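Local coordinates for separin (Saccharomyces cerevisiae, PDB 5U1T), which cleaves the Scc1 subunit of cohesin as a caspase-like cysteine protease at anaphase onset, and is held inactive by securin for most of the cell cycle, at residues 170-175 / 202-207; 194-199 / 243-248. All coordinates share one frame; numbering follows the deposited sequence.

Contact 1 of 2, residues 170-175 / 202-207; sequences LKAHAL and KQFKLP
The hydrogen bond from Leu175 N to Lys171 O, 3.0 Å long, closes the first turn of helix 172-185, and this turn sets Ala172 and His173 against Phe204 and Leu206. Lys171 is the N-cap of that helix. No hydrogen bond passes between 170-175 and 202-207; the meeting is apolar. Ala172 stands at its middle, its CB 4.1 Å from Phe204 CB and 4.2 Å from Leu206 CD2, so that one methyl touches both large side chains. With CG beside the backbone N (chi1 -63°), the Phe204 ring extends to Leu170, whose CD2 lies 4.1 Å from Phe204 CZ; the two side chains cross at about a right angle. Leu206 puts its other methyl, CD1, 4.0 Å from His173 N, over the backbone of the opening turn. The Phe204-Leu206 pair owes its placement to a Schellman motif that ends helix 190-203. Lys205, at positive phi, is its C-prime residue, Lys205 N bonds to Lys202 O at 3.2 Å, and Leu206 N returns to a carbonyl of the last turn. Gln203 CB sits 4.2 Å above the plane of the Phe204 ring, over its centre, and the Tyr200 ring meets that of Phe204 with the planes at about 45°. Thr176, farther along helix 172-185, touches both Phe204 and Leu206. Outside the two segments, the N-cap side borders the chain of another protein, probably securin, and Lys171 NZ makes a salt bridge with an acidic side chain of that chain.

Contact 2 of 2, residues 194-199 / 243-248; sequences GLKFLQ and YLSYSM
Leu195 lays its CD2 methyl over one face of the Tyr246 ring, 3.9 Å from the centroid and 23° off the ring normal, a CH-pi contact displaced to the CG side of the ring. The same methyl is 4.4 Å from Tyr243 CD2, so it touches two aromatic side chains of the facing helix. Leu198 takes the edge of Tyr246: its CB is 3.9 Å from Tyr246 CE1, and the two side chains run side by side, pointing the same way. Gln199 N also lies at this edge, near the ring plane. Across the helix pair from the rings, Gln199 runs extended beyond CG, its CG anti to the backbone N (chi1 170°), and rests along Ser245, with Gln199 CG 3.4 Å from Ser245 O. Behind this first shell, Lys196 bends at chi2 and chi3 and donates from NZ to Gln199 OE1 at 3.0 Å. Asp160 holds the same NZ in a salt bridge, and Gln199 NE2 bonds to Gln203 OE1, so both ends of the amide are engaged. Tyr246 OH bonds to Ile256 N and its ring stacks with Tyr250, whose OH makes a hydrogen bond between the two helices, to Leu198 O. The segments 194-199 and 243-248 run in the same general direction, their axes inclined by 28° and 8.6 Å apart at closest approach, as neighbouring helices of an all-helical array. Since no hydrogen bond joins the two segments directly, the adhesion between these segments is mainly van der Waals and CH-pi in kind, while the buried amine and amide are satisfied by their own helix and by Asp160; that carboxylate probably favours a charged Lys196.

Overall arrangement
Both contacts lie in the N-terminal helical region, their centres about 13 Å apart and about 73 and 78 Å from the centre of the chain, away from Cys1497, the probable catalytic nucleophile. They share helix 190-203: its middle packs on helix 236-250 in contact 2, and the turn that follows its C-terminal end meets the start of helix 172-185, with Leu170 just before it, in contact 1. Along the chain the segments alternate, 170-175, 194-199, 202-207 and 243-248. The shared helix joins a surface contact bordering another protein chain to a buried one that no other chain touches, so these contacts belong to the helical part and not to catalysis.

Contact 1 of 2, residues 170-175 / 202-207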
loop_
_atom_site.group_PDB
_atom_site.type_symbol
_atom_site.label_atom_id
_atom_site.label_comp_id
_atom_site.label_asym_id
_atom_site.label_seq_id
_atom_site.Cartn_x
_atom_site.Cartn_y
_atom_site.Cartn_z
ATOM N N LEU A 170 35.464 44.110 29.126
ATOM C CA LEU A 170 36.039 44.125 30.468
ATOM C C LEU A 170 36.124 45.544 30.988
ATOM O O LEU A 170 36.500 46.445 30.251
ATOM C CB LEU A 170 37.427 43.487 30.473
ATOM C CG LEU A 170 38.142 43.611 31.818
ATOM C CD1 LEU A 170 37.423 42.790 32.890
ATOM C CD2 LEU A 170 39.604 43.217 31.710
ATOM N N LYS A 171 35.724 45.742 32.239
ATOM C CA LYS A 171 35.755 47.060 32.852
ATOM C C LYS A 171 37.162 47.378 33.339
ATOM O O LYS A 171 37.550 47.006 34.451
ATOM C CB LYS A 171 34.756 47.142 34.003
ATOM C CG LYS A 171 33.309 46.918 33.596
ATOM C CD LYS A 171 32.711 48.144 32.919
ATOM C CE LYS A 171 31.197 48.034 32.791
ATOM N NZ LYS A 171 30.555 49.348 32.469
ATOM N N ALA A 172 37.912 48.088 32.501
ATOM C CA ALA A 172 39.320 48.375 32.739
ATOM C C ALA A 172 39.548 49.139 34.029
ATOM O O ALA A 172 40.037 48.569 35.005
ATOM C CB ALA A 172 39.896 49.151 31.566
ATOM N N HIS A 173 39.208 50.430 34.018
ATOM C CA HIS A 173 39.402 51.309 35.169
ATOM C C HIS A 173 39.022 50.626 36.485
ATOM O O HIS A 173 39.755 50.708 37.457
ATOM C CB HIS A 173 38.602 52.604 35.004
ATOM C CG HIS A 173 38.863 53.595 36.090
ATOM N ND1 HIS A 173 40.096 54.191 36.269
ATOM C CD2 HIS A 173 38.074 54.056 37.093
ATOM C CE1 HIS A 173 40.049 54.990 37.323
ATOM N NE2 HIS A 173 38.837 54.923 37.843
ATOM N N ALA A 174 37.901 49.910 36.499
ATOM C CA ALA A 174 37.471 49.184 37.696
ATOM C C ALA A 174 38.481 48.117 38.111
ATOM O O ALA A 174 39.029 48.176 39.220
ATOM C CB ALA A 174 36.124 48.564 37.479
ATOM N N LEU A 175 38.730 47.159 37.221
ATOM C CA LEU A 175 39.662 46.062 37.492
ATOM C C LEU A 175 41.067 46.543 37.902
ATOM O O LEU A 175 41.670 46.009 38.837
ATOM C CB LEU A 175 39.772 45.144 36.268
ATOM C CG LEU A 175 40.803 44.015 36.371
ATOM C CD1 LEU A 175 40.426 43.031 37.453
ATOM C CD2 LEU A 175 40.993 43.298 35.053
ATOM N N LYS A 202 49.288 50.251 31.084
ATOM C CA LYS A 202 49.835 50.290 29.728
ATOM C C LYS A 202 48.890 49.578 28.772
ATOM O O LYS A 202 48.563 50.093 27.702
ATOM C CB LYS A 202 51.224 49.641 29.673
ATOM C CG LYS A 202 51.921 49.733 28.312
ATOM C CD LYS A 202 53.149 50.635 28.377
ATOM C CE LYS A 202 53.825 50.760 27.017
ATOM N NZ LYS A 202 54.919 51.790 27.010
ATOM N N GLN A 203 48.448 48.395 29.179
ATOM C CA GLN A 203 47.644 47.523 28.338
ATOM C C GLN A 203 46.327 48.143 27.926
ATOM O O GLN A 203 45.823 47.908 26.820
ATOM C CB GLN A 203 47.365 46.221 29.074
ATOM C CG GLN A 203 46.925 45.072 28.191
ATOM C CD GLN A 203 47.191 43.756 28.874
ATOM O OE1 GLN A 203 48.033 43.692 29.777
ATOM N NE2 GLN A 203 46.475 42.704 28.474
ATOM N N PHE A 204 45.759 48.922 28.831
ATOM C CA PHE A 204 44.425 49.439 28.613
ATOM C C PHE A 204 44.470 50.921 28.352
ATOM O O PHE A 204 43.432 51.573 28.222
ATOM C CB PHE A 204 43.549 49.105 29.809
ATOM C CG PHE A 204 43.370 47.632 30.002
ATOM C CD1 PHE A 204 43.158 46.811 28.904
ATOM C CD2 PHE A 204 43.462 47.059 31.259
ATOM C CE1 PHE A 204 43.013 45.461 29.053
ATOM C CE2 PHE A 204 43.313 45.697 31.417
ATOM C CZ PHE A 204 43.090 44.897 30.308
ATOM N N LYS A 205 45.698 51.423 28.229
ATOM C CA LYS A 205 45.962 52.823 27.944
ATOM C C LYS A 205 45.270 53.689 28.990
ATOM O O LYS A 205 44.529 54.606 28.647
ATOM C CB LYS A 205 45.485 53.203 26.536
ATOM C CG LYS A 205 45.552 52.086 25.493
ATOM C CD LYS A 205 46.980 51.701 25.168
ATOM C CE LYS A 205 47.054 51.088 23.781
ATOM N NZ LYS A 205 46.486 51.990 22.739
ATOM N N LEU A 206 45.493 53.385 30.263
ATOM C CA LEU A 206 44.859 54.141 31.332
ATOM C C LEU A 206 45.793 55.253 31.779
ATOM O O LEU A 206 47.015 55.109 31.687
ATOM C CB LEU A 206 44.478 53.219 32.504
ATOM C CG LEU A 206 43.492 52.078 32.161
ATOM C CD1 LEU A 206 43.001 51.376 33.404
ATOM C CD2 LEU A 206 42.310 52.575 31.351
ATOM N N PRO A 207 45.224 56.385 32.232
ATOM C CA PRO A 207 46.020 57.508 32.740
ATOM C C PRO A 207 46.593 57.189 34.097
ATOM O O PRO A 207 45.810 56.918 35.003
ATOM C CB PRO A 207 44.998 58.639 32.853
ATOM C CG PRO A 207 43.702 57.933 33.101
ATOM C CD PRO A 207 43.780 56.681 32.257
#

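Contact 2 of 2, residues 194-199 / 243-248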
loop_
_atom_site.group_PDB
_atom_site.type_symbol
_atom_site.label_atom_id
_atom_site.label_comp_id
_atom_site.label_asym_id
_atom_site.label_seq_id
_atom_site.Cartn_x
_atom_site.Cartn_y
_atom_site.Cartn_z
ATOM N N GLY A 194 52.034 45.473 42.051
ATOM C CA GLY A 194 52.671 46.558 41.320
ATOM C C GLY A 194 52.917 46.235 39.852
ATOM O O GLY A 194 52.456 46.948 38.966
ATOM N N LEU A 195 53.632 45.144 39.598
ATOM C CA LEU A 195 53.911 44.693 38.240
ATOM C C LEU A 195 52.642 44.567 37.397
ATOM O O LEU A 195 52.597 45.028 36.247
ATOM C CB LEU A 195 54.647 43.348 38.271
ATOM C CG LEU A 195 56.114 43.329 38.711
ATOM C CD1 LEU A 195 56.528 41.944 39.171
ATOM C CD2 LEU A 195 57.004 43.778 37.570
ATOM N N LYS A 196 51.612 43.939 37.966
ATOM C CA LYS A 196 50.354 43.733 37.257
ATOM C C LYS A 196 49.650 45.059 36.961
ATOM O O LYS A 196 49.111 45.247 35.866
ATOM C CB LYS A 196 49.423 42.820 38.061
ATOM C CG LYS A 196 48.090 42.518 37.362
ATOM C CD LYS A 196 48.308 41.841 36.030
ATOM C CE LYS A 196 48.973 40.488 36.184
ATOM N NZ LYS A 196 49.108 39.768 34.882
ATOM N N PHE A 197 49.653 45.960 37.945
ATOM C CA PHE A 197 48.986 47.258 37.837
ATOM C C PHE A 197 49.611 48.146 36.767
ATOM O O PHE A 197 48.899 48.820 36.013
ATOM C CB PHE A 197 49.006 47.987 39.184
ATOM C CG PHE A 197 48.730 49.466 39.082
ATOM C CD1 PHE A 197 47.432 49.940 38.985
ATOM C CD2 PHE A 197 49.773 50.386 39.096
ATOM C CE1 PHE A 197 47.181 51.302 38.892
ATOM C CE2 PHE A 197 49.523 51.739 39.005
ATOM C CZ PHE A 197 48.228 52.199 38.907
ATOM N N LEU A 198 50.942 48.163 36.718
ATOM C CA LEU A 198 51.647 48.899 35.668
ATOM C C LEU A 198 51.295 48.295 34.315
ATOM O O LEU A 198 50.954 49.017 33.373
ATOM C CB LEU A 198 53.168 48.886 35.889
ATOM C CG LEU A 198 53.663 49.605 37.148
ATOM C CD1 LEU A 198 55.190 49.639 37.224
ATOM C CD2 LEU A 198 53.084 51.009 37.228
ATOM N N GLN A 199 51.364 46.969 34.235
ATOM C CA GLN A 199 51.026 46.257 33.009
ATOM C C GLN A 199 49.634 46.643 32.509
ATOM O O GLN A 199 49.471 46.967 31.338
ATOM C CB GLN A 199 51.116 44.748 33.231
ATOM C CG GLN A 199 50.565 43.908 32.084
ATOM C CD GLN A 199 50.126 42.522 32.539
ATOM O OE1 GLN A 199 50.528 42.046 33.603
ATOM N NE2 GLN A 199 49.288 41.878 31.742
ATOM N N TYR A 243 56.004 39.149 35.984
ATOM C CA TYR A 243 57.018 39.959 35.314
ATOM C C TYR A 243 56.927 39.772 33.805
ATOM O O TYR A 243 57.004 40.743 33.052
ATOM C CB TYR A 243 58.426 39.599 35.830
ATOM C CG TYR A 243 59.594 40.260 35.095
ATOM C CD1 TYR A 243 60.157 39.676 33.958
ATOM C CD2 TYR A 243 60.151 41.450 35.553
ATOM C CE1 TYR A 243 61.228 40.268 33.291
ATOM C CE2 TYR A 243 61.222 42.048 34.890
ATOM C CZ TYR A 243 61.757 41.456 33.760
ATOM O OH TYR A 243 62.823 42.045 33.100
ATOM N N LEU A 244 56.758 38.526 33.368
ATOM C CA LEU A 244 56.625 38.238 31.946
ATOM C C LEU A 244 55.501 39.055 31.323
ATOM O O LEU A 244 55.675 39.650 30.266
ATOM C CB LEU A 244 56.374 36.748 31.712
ATOM C CG LEU A 244 57.551 35.792 31.925
ATOM C CD1 LEU A 244 57.167 34.374 31.505
ATOM C CD2 LEU A 244 58.801 36.277 31.187
ATOM N N SER A 245 54.349 39.089 31.984
ATOM C CA SER A 245 53.222 39.870 31.493
ATOM C C SER A 245 53.517 41.365 31.570
ATOM O O SER A 245 53.074 42.135 30.722
ATOM C CB SER A 245 51.963 39.540 32.285
ATOM O OG SER A 245 51.667 38.166 32.176
ATOM N N TYR A 246 54.374 41.724 32.504
ATOM C CA TYR A 246 54.755 43.103 32.669
ATOM C C TYR A 246 55.735 43.467 31.587
ATOM O O TYR A 246 55.617 44.509 30.973
ATOM C CB TYR A 246 55.397 43.316 34.028
ATOM C CG TYR A 246 56.181 44.599 34.142
ATOM C CD1 TYR A 246 55.547 45.802 34.365
ATOM C CD2 TYR A 246 57.556 44.601 34.033
ATOM C CE1 TYR A 246 56.262 46.971 34.471
ATOM C CE2 TYR A 246 58.278 45.766 34.138
ATOM C CZ TYR A 246 57.626 46.946 34.357
ATOM O OH TYR A 246 58.345 48.105 34.466
ATOM N N SER A 247 56.699 42.587 31.360
ATOM C CA SER A 247 57.725 42.803 30.355
ATOM C C SER A 247 57.141 43.176 29.010
ATOM O O SER A 247 57.495 44.186 28.421
ATOM C CB SER A 247 58.558 41.541 30.180
ATOM O OG SER A 247 59.355 41.300 31.312
ATOM N N MET A 248 56.203 42.366 28.567
ATOM C CA MET A 248 55.531 42.547 27.313
ATOM C C MET A 248 55.132 43.959 26.984
ATOM O O MET A 248 55.382 44.435 25.893
ATOM C CB MET A 248 54.285 41.708 27.336
ATOM C CG MET A 248 54.589 40.249 27.168
ATOM S SD MET A 248 54.624 39.897 25.420
ATOM C CE MET A 248 55.567 38.383 25.451
#